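Local atomic coordinates of mandelate racemase/muconate lactonizing protein (Paenibacillus sp., PDB entry 3V5C), a protein that probably dehydrates galacturonate as a magnesium-dependent lyase of the enolase superfamily. Residues E155-Q158 against G159-K162. The protein carries 1 engineered substitution. Sequence-based numbering, arbitrary orientation.
Sequences EAMQ and GYAK
The Met-aromatic contact between M157 and Y160 lies on the last turns of helix 145-161, the helix of a beta-alpha-beta crossover that joins the parallel strands 126-135 and 167-170 in the barrel domain of this enolase-superfamily protein. M157 SD sits 5.0 Å from the centroid of the Y160 ring, reaching it obliquely, 36° off the ring normal, and rests 4.1 Å from Y160 CB. The two side chains run side by side in the same direction. Bends at chi2 (-47°) and chi3 (-85°) fold the methionine along the helix, so that its CE methyl also meets the ring obliquely. R165 adds a cation-pi contact to the same ring, while M157 and A156 touch V197 of helix 180-198.

Three successive i to i+4 bonds hold the backbone here: G159 N to E155 O, Y160 N to A156 O at 2.9 Å, and A161 N to M157 O at 3.0 Å. The next one, K162 N to Q158 O, is weak at 3.5 Å, and K162 itself lies in the loop that follows. G159, which is buried, takes part through its backbone alone.

On another side of the helix, Q158 extends beyond CG and gives its OE1 to R28 NH1. K162 sends its chain back along the last turn, bent at chi3, and its NZ forms a salt bridge with D339. On the way its methylenes pass the Q158 carbonyl, with both CG and CE 3.7 Å from Q158 O.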
ATOM      1  N   GLU A 155      16.895 -10.281   8.863  1.00 12.91           N
ATOM      2  CA  GLU A 155      16.156  -9.523   7.853  1.00 11.78           C
ATOM      3  C   GLU A 155      15.471  -8.320   8.496  1.00 11.68           C
ATOM      4  O   GLU A 155      15.503  -7.212   7.951  1.00 11.99           O
ATOM      5  CB  GLU A 155      15.156 -10.424   7.112  1.00 12.07           C
ATOM      6  CG  GLU A 155      15.836 -11.435   6.198  1.00 13.95           C
ATOM      7  CD  GLU A 155      14.888 -12.136   5.268  1.00 12.83           C
ATOM      8  OE1 GLU A 155      13.649 -12.017   5.485  1.00 12.70           O
ATOM      9  OE2 GLU A 155      15.367 -12.795   4.308  1.00 12.62           O
ATOM     10  N   ALA A 156      14.890  -8.522   9.672  1.00 12.41           N
ATOM     11  CA  ALA A 156      14.280  -7.413  10.395  1.00  9.94           C
ATOM     12  C   ALA A 156      15.342  -6.368  10.716  1.00 13.47           C
ATOM     13  O   ALA A 156      15.116  -5.176  10.559  1.00 12.07           O
ATOM     14  CB  ALA A 156      13.586  -7.895  11.654  1.00 12.50           C
ATOM     15  N   MET A 157      16.514  -6.826  11.144  1.00 11.87           N
ATOM     16  CA  MET A 157      17.584  -5.896  11.469  1.00 14.47           C
ATOM     17  C   MET A 157      18.084  -5.126  10.241  1.00 11.99           C
ATOM     18  O   MET A 157      18.498  -3.970  10.380  1.00 13.36           O
ATOM     19  CB  MET A 157      18.714  -6.608  12.216  1.00 18.09           C
ATOM     20  CG  MET A 157      18.316  -6.991  13.631  1.00 19.07           C
ATOM     21  SD  MET A 157      17.502  -5.604  14.505  1.00 36.21           S
ATOM     22  CE  MET A 157      18.914  -4.692  15.144  1.00 36.06           C
ATOM     23  N   GLN A 158      18.052  -5.745   9.050  1.00 11.88           N
ATOM     24  CA  GLN A 158      18.366  -5.039   7.804  1.00 11.86           C
ATOM     25  C   GLN A 158      17.427  -3.843   7.635  1.00 11.51           C
ATOM     26  O   GLN A 158      17.869  -2.740   7.326  1.00 13.40           O
ATOM     27  CB  GLN A 158      18.251  -5.952   6.585  1.00 15.30           C
ATOM     28  CG  GLN A 158      19.288  -7.069   6.523  1.00 19.28           C
ATOM     29  CD  GLN A 158      18.959  -8.137   5.470  1.00 23.90           C
ATOM     30  OE1 GLN A 158      18.212  -7.879   4.520  1.00 27.58           O
ATOM     31  NE2 GLN A 158      19.499  -9.351   5.656  1.00 24.92           N
ATOM     32  N   GLY A 159      16.134  -4.070   7.856  1.00 11.96           N
ATOM     33  CA  GLY A 159      15.176  -2.984   7.764  1.00 14.31           C
ATOM     34  C   GLY A 159      15.380  -1.943   8.859  1.00 12.54           C
ATOM     35  O   GLY A 159      15.324  -0.736   8.611  1.00 12.14           O
ATOM     36  N   TYR A 160      15.673  -2.413  10.067  1.00 12.80           N
ATOM     37  CA  TYR A 160      15.848  -1.527  11.199  1.00 10.21           C
ATOM     38  C   TYR A 160      16.982  -0.541  10.925  1.00 12.96           C
ATOM     39  O   TYR A 160      16.859   0.642  11.211  1.00 13.40           O
ATOM     40  CB  TYR A 160      16.171  -2.336  12.465  1.00 12.96           C
ATOM     41  CG  TYR A 160      16.152  -1.523  13.744  1.00 13.85           C
ATOM     42  CD1 TYR A 160      17.266  -0.802  14.144  1.00 14.79           C
ATOM     43  CD2 TYR A 160      15.020  -1.492  14.556  1.00 16.36           C
ATOM     44  CE1 TYR A 160      17.260  -0.070  15.310  1.00 18.87           C
ATOM     45  CE2 TYR A 160      15.001  -0.757  15.725  1.00 17.43           C
ATOM     46  CZ  TYR A 160      16.131  -0.042  16.095  1.00 20.13           C
ATOM     47  OH  TYR A 160      16.143   0.700  17.258  1.00 22.51           O
ATOM     48  N   ALA A 161      18.084  -1.037  10.365  1.00 14.26           N
ATOM     49  CA  ALA A 161      19.214  -0.162  10.052  1.00 15.51           C
ATOM     50  C   ALA A 161      18.883   0.874   8.982  1.00 14.12           C
ATOM     51  O   ALA A 161      19.548   1.889   8.876  1.00 16.76           O
ATOM     52  CB  ALA A 161      20.425  -0.979   9.634  1.00 16.63           C
ATOM     53  N   LYS A 162      17.860   0.605   8.175  1.00 11.20           N
ATOM     54  CA  LYS A 162      17.392   1.583   7.195  1.00 13.84           C
ATOM     55  C   LYS A 162      16.192   2.404   7.683  1.00 14.02           C
ATOM     56  O   LYS A 162      15.465   3.000   6.880  1.00 21.05           O
ATOM     57  CB  LYS A 162      17.079   0.888   5.864  1.00 17.12           C
ATOM     58  CG  LYS A 162      18.301   0.216   5.221  1.00 14.23           C
ATOM     59  CD  LYS A 162      17.986  -0.341   3.823  1.00 19.17           C
ATOM     60  CE  LYS A 162      17.173  -1.630   3.899  1.00 19.29           C
ATOM     61  NZ  LYS A 162      17.072  -2.282   2.547  1.00 20.27           N
TER